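Local coordinates for fibronectin type III domain-containing protein (Simiduia agarivorans, PDB 6P2K), which probably hydrolyses xyloglucan as a glycoside hydrolase family 74 enzyme with a seven-bladed beta-propeller fold, and binds zinc ions, at residues Y412-Q417 / L422-D427; T379-N384 / G429-N434; Y309-W314 / G365-S370. One frame throughout, in Å; residues are numbered along the deposited sequence.

Contact 1. Residues Y412-Q417 / L422-D427; sequences YVIQGQ and LMESWD
At the edge of the Tyr-412 ring, in its plane, lie Glu-424 OE2 and Trp-426 CD1. That edge is turned toward the face of the Trp-426 five-membered ring in an offset edge-to-face stack, with centroids 5.4 Å apart and planes at 60°, while the carbonyl carbon of Glu-424 sits over one face of the indole, toward its rim. The frame is a beta hairpin, strands 412-417 and 421-425, strands of what is probably one propeller blade in the GH74 part of this longer protein. Val-413 pairs with Ser-425 and Gln-415 with Met-423 as hydrogen-bonded pairs, as in Ser-425 N to Val-413 O at 2.7 Å. Ile-414 and Glu-424 form the non-hydrogen-bonded pair between them.

Tyr-412 has CG anti to the backbone N (chi1 177°), which carries its hydroxyl along the hairpin to Glu-424. OH donates to OE2 over a very short 2.5 Å, the carboxylate standing almost perpendicular to the ring. Lys-482 forms a salt bridge with the same oxygen and Trp-493 NE1 bonds OE1, so both oxygens of this buried acid are satisfied and the carboxylate probably stays ionised. On the same face the apolar branches of Ile-414 and Leu-422 meet, CD1 to CD2, at 3.9 Å.

The opposite face carries Val-413, Gln-415, Met-423 and Ser-425, all packed against Trp-432. Gln-415 OE1 bonds Thr-403 OG1 and accepts, from above its carbonyl plane, from Gln-417 NE2 at 3.1 Å. Flexible and unbranched, Met-423 can bend at chi2 and chi3 beside the Gln-417 amide, putting its CG 3.7 Å from NE2 and its CE 3.7 Å from OE1.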
loop_
_atom_site.group_PDB
_atom_site.type_symbol
_atom_site.label_atom_id
_atom_site.label_comp_id
_atom_site.label_asym_id
_atom_site.label_seq_id
_atom_site.Cartn_x
_atom_site.Cartn_y
_atom_site.Cartn_z
ATOM N N TYR B 412 -0.801 -18.335 -19.323
ATOM C CA TYR B 412 0.589 -17.911 -19.429
ATOM C C TYR B 412 1.393 -18.931 -20.226
ATOM O O TYR B 412 1.294 -20.138 -19.982
ATOM C CB TYR B 412 1.205 -17.739 -18.041
ATOM C CG TYR B 412 2.672 -17.376 -18.069
ATOM C CD1 TYR B 412 3.079 -16.060 -18.237
ATOM C CD2 TYR B 412 3.652 -18.352 -17.924
ATOM C CE1 TYR B 412 4.426 -15.727 -18.264
ATOM C CE2 TYR B 412 4.993 -18.031 -17.956
ATOM C CZ TYR B 412 5.375 -16.715 -18.126
ATOM O OH TYR B 412 6.709 -16.380 -18.150
ATOM N N VAL B 413 2.189 -18.438 -21.176
ATOM C CA VAL B 413 3.132 -19.250 -21.932
ATOM C C VAL B 413 4.455 -18.504 -21.981
ATOM O O VAL B 413 4.476 -17.278 -22.135
ATOM C CB VAL B 413 2.633 -19.547 -23.366
ATOM C CG1 VAL B 413 3.603 -20.483 -24.086
ATOM C CG2 VAL B 413 1.229 -20.139 -23.345
ATOM N N ILE B 414 5.558 -19.236 -21.843
ATOM C CA ILE B 414 6.884 -18.666 -22.038
ATOM C C ILE B 414 7.632 -19.512 -23.057
ATOM O O ILE B 414 7.634 -20.745 -22.967
ATOM C CB ILE B 414 7.682 -18.563 -20.721
ATOM C CG1 ILE B 414 9.093 -18.039 -21.002
ATOM C CG2 ILE B 414 7.731 -19.906 -19.996
ATOM C CD1 ILE B 414 9.813 -17.521 -19.775
ATOM N N GLN B 415 8.229 -18.847 -24.045
ATOM C CA GLN B 415 9.237 -19.443 -24.912
ATOM C C GLN B 415 10.607 -18.975 -24.445
ATOM O O GLN B 415 10.844 -17.769 -24.330
ATOM C CB GLN B 415 9.049 -19.035 -26.374
ATOM C CG GLN B 415 7.839 -19.580 -27.088
ATOM C CD GLN B 415 7.852 -19.193 -28.558
ATOM O OE1 GLN B 415 8.843 -19.414 -29.259
ATOM N NE2 GLN B 415 6.761 -18.595 -29.030
ATOM N N GLY B 416 11.498 -19.922 -24.170
ATOM C CA GLY B 416 12.886 -19.581 -23.932
ATOM C C GLY B 416 13.643 -19.566 -25.243
ATOM O O GLY B 416 13.697 -20.584 -25.938
ATOM N N GLN B 417 14.222 -18.428 -25.607
ATOM C CA GLN B 417 14.792 -18.261 -26.934
ATOM C C GLN B 417 16.254 -17.847 -26.856
ATOM O O GLN B 417 16.731 -17.331 -25.842
ATOM C CB GLN B 417 14.007 -17.214 -27.739
ATOM C CG GLN B 417 12.551 -17.597 -27.990
ATOM C CD GLN B 417 11.841 -16.625 -28.910
ATOM O OE1 GLN B 417 12.423 -15.633 -29.354
ATOM N NE2 GLN B 417 10.577 -16.904 -29.201
ATOM N N LEU B 422 13.587 -14.044 -22.817
ATOM C CA LEU B 422 12.313 -14.399 -22.192
ATOM C C LEU B 422 11.175 -13.875 -23.057
ATOM O O LEU B 422 10.847 -12.689 -23.015
ATOM C CB LEU B 422 12.226 -13.821 -20.782
ATOM C CG LEU B 422 13.329 -14.158 -19.773
ATOM C CD1 LEU B 422 13.357 -13.133 -18.648
ATOM C CD2 LEU B 422 13.142 -15.559 -19.207
ATOM N N MET B 423 10.552 -14.762 -23.833
ATOM C CA MET B 423 9.425 -14.413 -24.695
ATOM C C MET B 423 8.149 -14.921 -24.032
ATOM O O MET B 423 7.956 -16.132 -23.892
ATOM C CB MET B 423 9.606 -15.018 -26.087
ATOM C CG MET B 423 8.533 -14.624 -27.086
ATOM S SD MET B 423 8.612 -12.877 -27.525
ATOM C CE MET B 423 10.218 -12.816 -28.320
ATOM N N GLU B 424 7.276 -14.003 -23.625
ATOM C CA GLU B 424 6.184 -14.341 -22.724
ATOM C C GLU B 424 4.834 -13.953 -23.307
ATOM O O GLU B 424 4.700 -12.943 -24.002
ATOM C CB GLU B 424 6.373 -13.664 -21.365
ATOM C CG GLU B 424 7.603 -14.162 -20.622
ATOM C CD GLU B 424 7.808 -13.458 -19.301
ATOM O OE1 GLU B 424 8.449 -12.389 -19.291
ATOM O OE2 GLU B 424 7.320 -13.972 -18.274
ATOM N N SER B 425 3.828 -14.767 -22.994
ATOM C CA SER B 425 2.463 -14.561 -23.453
ATOM C C SER B 425 1.500 -14.713 -22.288
ATOM O O SER B 425 1.725 -15.529 -21.390
ATOM C CB SER B 425 2.091 -15.555 -24.558
ATOM O OG SER B 425 0.791 -15.292 -25.061
ATOM N N TRP B 426 0.423 -13.927 -22.313
ATOM C CA TRP B 426 -0.636 -14.026 -21.317
ATOM C C TRP B 426 -2.005 -14.267 -21.940
ATOM O O TRP B 426 -3.022 -14.116 -21.249
ATOM C CB TRP B 426 -0.661 -12.768 -20.444
ATOM C CG TRP B 426 0.652 -12.520 -19.771
ATOM C CD1 TRP B 426 1.029 -12.942 -18.532
ATOM C CD2 TRP B 426 1.777 -11.820 -20.317
ATOM N NE1 TRP B 426 2.312 -12.533 -18.262
ATOM C CE2 TRP B 426 2.795 -11.842 -19.344
ATOM C CE3 TRP B 426 2.016 -11.165 -21.528
ATOM C CZ2 TRP B 426 4.037 -11.237 -19.545
ATOM C CZ3 TRP B 426 3.250 -10.565 -21.729
ATOM C CH2 TRP B 426 4.244 -10.605 -20.741
ATOM N N ASP B 427 -2.062 -14.646 -23.217
ATOM C CA ASP B 427 -3.312 -15.002 -23.889
ATOM C C ASP B 427 -3.184 -16.348 -24.594
ATOM O O ASP B 427 -3.739 -16.564 -25.675
ATOM C CB ASP B 427 -3.751 -13.910 -24.867
ATOM C CG ASP B 427 -2.684 -13.564 -25.903
ATOM O OD1 ASP B 427 -1.741 -14.359 -26.113
ATOM O OD2 ASP B 427 -2.793 -12.476 -26.509
#

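Contact 2. Residues T379-N384 / G429-N434; sequences TSQTVN and GVSWSN
The touching parts, 379-383 and 431-433, run 29° apart, with their alpha carbons no closer than the 7.3 Å between Thr-379 CA and Ser-431 CA, a spacing too wide for backbone pairing. Both instead bond to strand 388-395, and only side chains bridge the gap between them. Two small apolar meeting points carry most of it. At the first, the methyl CG2 of Thr-379 rests on Ser-431 CB at 3.5 Å. Threonine suits this corner because its two branches divide the labour: with chi1 at 83°, OG1 turns back to accept from Gln-381 N at 3.1 Å, closing an ST turn where the chain changes direction, and leaves the methyl for Ser-431. The Ser-431 hydroxyl is held by Asp-427 and Thr-392, and Thr-392 also bonds Thr-379 OG1, so the hydroxyls of Thr-379 and Ser-431 share one partner. The extended side chain of Gln-381 ends close to Ser-431 as well.

At the second point Val-383 CG2 touches Ser-433 CB at 3.8 Å. A branched valine fills this buried place, which Trp-426 and Pro-489 help to line, while a serine is slim enough to fit opposite it. At the corner, Ser-380 O accepts from Thr-551 of a neighbouring subunit. The direct contact is thus small and mostly apolar, methyl against methylene, and its polar order comes through Thr-392 and Asp-427.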
loop_
_atom_site.group_PDB
_atom_site.type_symbol
_atom_site.label_atom_id
_atom_site.label_comp_id
_atom_site.label_asym_id
_atom_site.label_seq_id
_atom_site.Cartn_x
_atom_site.Cartn_y
_atom_site.Cartn_z
ATOM N N THR B 379 -1.594 -5.706 -29.997
ATOM C CA THR B 379 -2.909 -5.949 -29.424
ATOM C C THR B 379 -3.240 -4.853 -28.419
ATOM O O THR B 379 -2.476 -3.907 -28.211
ATOM C CB THR B 379 -2.981 -7.322 -28.753
ATOM O OG1 THR B 379 -2.445 -7.232 -27.426
ATOM C CG2 THR B 379 -2.199 -8.349 -29.549
ATOM N N SER B 380 -4.394 -5.005 -27.777
ATOM C CA SER B 380 -4.841 -4.038 -26.788
ATOM C C SER B 380 -4.274 -4.302 -25.399
ATOM O O SER B 380 -4.487 -3.481 -24.500
ATOM C CB SER B 380 -6.370 -4.023 -26.739
ATOM O OG SER B 380 -6.878 -5.269 -26.294
ATOM N N GLN B 381 -3.568 -5.413 -25.197
ATOM C CA GLN B 381 -2.900 -5.667 -23.927
ATOM C C GLN B 381 -1.592 -4.887 -23.855
ATOM O O GLN B 381 -0.899 -4.711 -24.859
ATOM C CB GLN B 381 -2.604 -7.156 -23.752
ATOM C CG GLN B 381 -3.787 -8.082 -23.960
ATOM C CD GLN B 381 -3.348 -9.482 -24.364
ATOM O OE1 GLN B 381 -3.800 -10.021 -25.377
ATOM N NE2 GLN B 381 -2.452 -10.070 -23.578
ATOM N N THR B 382 -1.244 -4.433 -22.651
ATOM C CA THR B 382 -0.038 -3.642 -22.458
ATOM C C THR B 382 0.854 -4.259 -21.390
ATOM O O THR B 382 0.386 -4.932 -20.466
ATOM C CB THR B 382 -0.349 -2.192 -22.060
ATOM O OG1 THR B 382 -1.420 -2.174 -21.111
ATOM C CG2 THR B 382 -0.740 -1.382 -23.287
ATOM N N VAL B 383 2.149 -4.003 -21.538
ATOM C CA VAL B 383 3.175 -4.384 -20.578
ATOM C C VAL B 383 3.861 -3.102 -20.126
ATOM O O VAL B 383 4.421 -2.370 -20.951
ATOM C CB VAL B 383 4.191 -5.360 -21.191
ATOM C CG1 VAL B 383 5.311 -5.666 -20.198
ATOM C CG2 VAL B 383 3.495 -6.633 -21.647
ATOM N N ASN B 384 3.811 -2.827 -18.827
ATOM C CA ASN B 384 4.475 -1.654 -18.272
ATOM C C ASN B 384 5.947 -1.980 -18.048
ATOM O O ASN B 384 6.272 -2.908 -17.301
ATOM C CB ASN B 384 3.806 -1.235 -16.963
ATOM C CG ASN B 384 4.116 0.200 -16.576
ATOM O OD1 ASN B 384 5.155 0.748 -16.945
ATOM N ND2 ASN B 384 3.212 0.817 -15.825
ATOM N N GLY B 429 -0.488 -17.794 -25.919
ATOM C CA GLY B 429 0.482 -17.888 -26.989
ATOM C C GLY B 429 0.126 -17.154 -28.263
ATOM O O GLY B 429 0.843 -17.300 -29.259
ATOM N N VAL B 430 -0.959 -16.377 -28.265
ATOM C CA VAL B 430 -1.310 -15.587 -29.441
ATOM C C VAL B 430 -0.396 -14.374 -29.561
ATOM O O VAL B 430 0.203 -14.129 -30.614
ATOM C CB VAL B 430 -2.792 -15.177 -29.386
ATOM C CG1 VAL B 430 -3.085 -14.089 -30.410
ATOM C CG2 VAL B 430 -3.686 -16.386 -29.622
ATOM N N SER B 431 -0.270 -13.597 -28.486
ATOM C CA SER B 431 0.507 -12.367 -28.502
ATOM C C SER B 431 1.552 -12.408 -27.398
ATOM O O SER B 431 1.364 -13.062 -26.369
ATOM C CB SER B 431 -0.387 -11.139 -28.337
ATOM O OG SER B 431 -0.868 -11.029 -27.008
ATOM N N TRP B 432 2.655 -11.687 -27.615
ATOM C CA TRP B 432 3.845 -11.845 -26.792
ATOM C C TRP B 432 4.502 -10.505 -26.494
ATOM O O TRP B 432 4.264 -9.497 -27.165
ATOM C CB TRP B 432 4.882 -12.745 -27.472
ATOM C CG TRP B 432 4.344 -14.060 -27.911
ATOM C CD1 TRP B 432 3.556 -14.306 -29.003
ATOM C CD2 TRP B 432 4.551 -15.320 -27.269
ATOM N NE1 TRP B 432 3.257 -15.644 -29.073
ATOM C CE2 TRP B 432 3.859 -16.290 -28.024
ATOM C CE3 TRP B 432 5.253 -15.723 -26.128
ATOM C CZ2 TRP B 432 3.851 -17.637 -27.675
ATOM C CZ3 TRP B 432 5.241 -17.067 -25.782
ATOM C CH2 TRP B 432 4.545 -18.005 -26.553
ATOM N N SER B 433 5.363 -10.530 -25.478
ATOM C CA SER B 433 6.279 -9.446 -25.162
ATOM C C SER B 433 7.553 -10.061 -24.600
ATOM O O SER B 433 7.495 -11.033 -23.844
ATOM C CB SER B 433 5.679 -8.463 -24.148
ATOM O OG SER B 433 6.633 -7.480 -23.773
ATOM N N ASN B 434 8.702 -9.504 -24.981
ATOM C CA ASN B 434 9.967 -9.902 -24.372
ATOM C C ASN B 434 10.669 -8.719 -23.714
ATOM O O ASN B 434 11.871 -8.789 -23.436
ATOM C CB ASN B 434 10.877 -10.591 -25.398
ATOM C CG ASN B 434 11.583 -9.615 -26.334
ATOM O OD1 ASN B 434 11.112 -8.509 -26.587
ATOM N ND2 ASN B 434 12.732 -10.033 -26.848
#

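Contact 3. Residues Y309-W314 / G365-S370; sequences YWEKIW and GNNSYS
Ile-313 and Tyr-369 bring together the edge strands 304-314 and 368-373 of two successive propeller blades. Ile-313 CD1 sits over the middle of the tyrosine ring in a CH-pi contact, 4.2 Å from the centroid and 7° off the normal, and CG2 reaches ring atom CE1 at 3.5 Å. Chi1 of Ile-313, 61°, places CG1 between its own backbone N and carbonyl carbon, from where CD1 extends over the ring. This residue opens a classic beta bulge: it and Trp-314 both face Leu-292. Beyond this CH-pi contact, the Tyr-369 hydroxyl bonds Glu-294 and Arg-347. A leucine in place of Tyr-369 would probably leave Ile-313 without its flat platform and Glu-294 and Arg-347 without the hydroxyl they share.

Asn-367, whose left-handed backbone in a G1 bulge an asparagine tolerates well, faces Glu-311. Its ND2 stays 3.7 Å from Glu-311 OE2, so water mediates: water 1 joins those two atoms, and water 2 donates to Glu-311 OE1 at 3.1 Å and to Asn-367 O at 2.7 Å. His-362 holds Asn-367 OD1. The blades therefore meet through one apolar CH-pi contact beside a hydrated polar seam, as befits partly exposed ground.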
loop_
_atom_site.group_PDB
_atom_site.type_symbol
_atom_site.label_atom_id
_atom_site.label_comp_id
_atom_site.label_asym_id
_atom_site.label_seq_id
_atom_site.Cartn_x
_atom_site.Cartn_y
_atom_site.Cartn_z
ATOM N N TYR B 309 24.762 15.061 -50.654
ATOM C CA TYR B 309 24.557 15.003 -49.215
ATOM C C TYR B 309 23.874 13.693 -48.853
ATOM O O TYR B 309 23.155 13.103 -49.664
ATOM C CB TYR B 309 23.735 16.195 -48.701
ATOM C CG TYR B 309 22.365 16.359 -49.328
ATOM C CD1 TYR B 309 22.216 16.960 -50.572
ATOM C CD2 TYR B 309 21.219 15.935 -48.664
ATOM C CE1 TYR B 309 20.964 17.122 -51.144
ATOM C CE2 TYR B 309 19.965 16.091 -49.228
ATOM C CZ TYR B 309 19.843 16.685 -50.467
ATOM O OH TYR B 309 18.596 16.842 -51.033
ATOM N N TRP B 310 24.122 13.240 -47.626
ATOM C CA TRP B 310 23.501 12.046 -47.077
ATOM C C TRP B 310 22.536 12.442 -45.969
ATOM O O TRP B 310 22.826 13.336 -45.169
ATOM C CB TRP B 310 24.548 11.075 -46.525
ATOM C CG TRP B 310 25.412 10.446 -47.572
ATOM C CD1 TRP B 310 26.666 10.835 -47.938
ATOM C CD2 TRP B 310 25.094 9.304 -48.376
ATOM N NE1 TRP B 310 27.147 10.012 -48.927
ATOM C CE2 TRP B 310 26.200 9.062 -49.213
ATOM C CE3 TRP B 310 23.983 8.462 -48.469
ATOM C CZ2 TRP B 310 26.226 8.014 -50.133
ATOM C CZ3 TRP B 310 24.009 7.426 -49.385
ATOM C CH2 TRP B 310 25.122 7.211 -50.204
ATOM N N GLU B 311 21.391 11.773 -45.925
ATOM C CA GLU B 311 20.363 12.046 -44.934
ATOM C C GLU B 311 19.875 10.732 -44.348
ATOM O O GLU B 311 19.668 9.759 -45.079
ATOM C CB GLU B 311 19.194 12.817 -45.554
ATOM C CG GLU B 311 17.950 12.891 -44.691
ATOM C CD GLU B 311 16.787 13.537 -45.418
ATOM O OE1 GLU B 311 15.779 13.871 -44.760
ATOM O OE2 GLU B 311 16.882 13.710 -46.652
ATOM N N LYS B 312 19.705 10.700 -43.030
ATOM C CA LYS B 312 19.145 9.527 -42.370
ATOM C C LYS B 312 17.632 9.567 -42.523
ATOM O O LYS B 312 16.968 10.447 -41.968
ATOM C CB LYS B 312 19.552 9.485 -40.900
ATOM C CG LYS B 312 20.895 8.821 -40.657
ATOM C CD LYS B 312 21.011 8.295 -39.238
ATOM C CE LYS B 312 22.462 8.001 -38.890
ATOM N NZ LYS B 312 22.602 7.439 -37.515
ATOM N N ILE B 313 17.081 8.625 -43.293
ATOM C CA ILE B 313 15.631 8.527 -43.435
ATOM C C ILE B 313 15.022 7.581 -42.414
ATOM O O ILE B 313 13.788 7.480 -42.331
ATOM C CB ILE B 313 15.255 8.094 -44.865
ATOM C CG1 ILE B 313 15.851 6.722 -45.185
ATOM C CG2 ILE B 313 15.743 9.127 -45.870
ATOM C CD1 ILE B 313 15.233 6.067 -46.401
ATOM N N TRP B 314 15.852 6.896 -41.629
ATOM C CA TRP B 314 15.429 6.002 -40.562
ATOM C C TRP B 314 16.510 6.066 -39.494
ATOM O O TRP B 314 17.698 6.065 -39.822
ATOM C CB TRP B 314 15.249 4.573 -41.082
ATOM C CG TRP B 314 14.348 3.697 -40.259
ATOM C CD1 TRP B 314 13.491 4.083 -39.265
ATOM C CD2 TRP B 314 14.219 2.275 -40.371
ATOM N NE1 TRP B 314 12.840 2.983 -38.751
ATOM C CE2 TRP B 314 13.270 1.863 -39.416
ATOM C CE3 TRP B 314 14.821 1.310 -41.186
ATOM C CZ2 TRP B 314 12.906 0.529 -39.258
ATOM C CZ3 TRP B 314 14.457 -0.015 -41.026
ATOM C CH2 TRP B 314 13.507 -0.392 -40.072
ATOM N N GLY B 365 5.770 15.835 -51.481
ATOM C CA GLY B 365 5.725 17.277 -51.279
ATOM C C GLY B 365 6.370 17.657 -49.963
ATOM O O GLY B 365 6.401 18.830 -49.566
ATOM N N ASN B 366 6.907 16.643 -49.295
ATOM C CA ASN B 366 7.502 16.721 -47.968
ATOM C C ASN B 366 8.873 16.053 -47.877
ATOM O O ASN B 366 9.696 16.497 -47.070
ATOM C CB ASN B 366 6.547 16.060 -46.959
ATOM C CG ASN B 366 6.903 16.361 -45.512
ATOM O OD1 ASN B 366 8.045 16.241 -45.087
ATOM N ND2 ASN B 366 5.893 16.744 -44.739
ATOM N N ASN B 367 9.160 15.022 -48.683
ATOM C CA ASN B 367 10.371 14.194 -48.556
ATOM C C ASN B 367 10.476 13.564 -47.167
ATOM O O ASN B 367 11.562 13.449 -46.591
ATOM C CB ASN B 367 11.645 14.969 -48.891
ATOM C CG ASN B 367 12.797 14.042 -49.256
ATOM O OD1 ASN B 367 12.597 13.034 -49.937
ATOM N ND2 ASN B 367 13.999 14.370 -48.800
ATOM N N SER B 368 9.340 13.131 -46.638
ATOM C CA SER B 368 9.281 12.442 -45.362
ATOM C C SER B 368 8.904 10.984 -45.583
ATOM O O SER B 368 8.190 10.640 -46.533
ATOM C CB SER B 368 8.275 13.108 -44.418
ATOM O OG SER B 368 6.939 12.906 -44.851
ATOM N N TYR B 369 9.402 10.131 -44.696
ATOM C CA TYR B 369 9.140 8.703 -44.731
ATOM C C TYR B 369 8.365 8.305 -43.485
ATOM O O TYR B 369 8.632 8.806 -42.389
ATOM C CB TYR B 369 10.446 7.907 -44.826
ATOM C CG TYR B 369 11.159 8.080 -46.148
ATOM C CD1 TYR B 369 12.038 9.134 -46.352
ATOM C CD2 TYR B 369 10.943 7.195 -47.195
ATOM C CE1 TYR B 369 12.687 9.298 -47.561
ATOM C CE2 TYR B 369 11.588 7.350 -48.407
ATOM C CZ TYR B 369 12.459 8.403 -48.587
ATOM O OH TYR B 369 13.106 8.565 -49.791
ATOM N N SER B 370 7.398 7.411 -43.660
ATOM C CA SER B 370 6.545 6.934 -42.575
ATOM C C SER B 370 6.746 5.425 -42.456
ATOM O O SER B 370 6.247 4.658 -43.284
ATOM C CB SER B 370 5.085 7.293 -42.834
ATOM O OG SER B 370 4.276 6.961 -41.721
HETATM O O HOH W 1 16.392 12.335 -49.477
HETATM O O HOH W 2 13.005 12.476 -44.546
HETATM O O HOH W 3 13.988 16.497 -46.180
#

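In the fold
From the N terminus, contact 3 comes first: with about fifty residues between its segments, it closes a loop holding most of one blade and joins that blade's edge to the last strand of the preceding one. Contact 2 opens a few residues after contact 3 has closed, and spans the whole of contact 1, which is a local hairpin; none of the loops cross. Contacts 1 and 2 adjoin, since strand 431-432 follows strand 421-425 and lies beside it; contact 2 sets strand 381-385 beside strand 431-432, and both pair with strand 388-395. Contact 3 stands apart, its centre 31 Å from that of contact 2, yet both lie within reach of the second subunit.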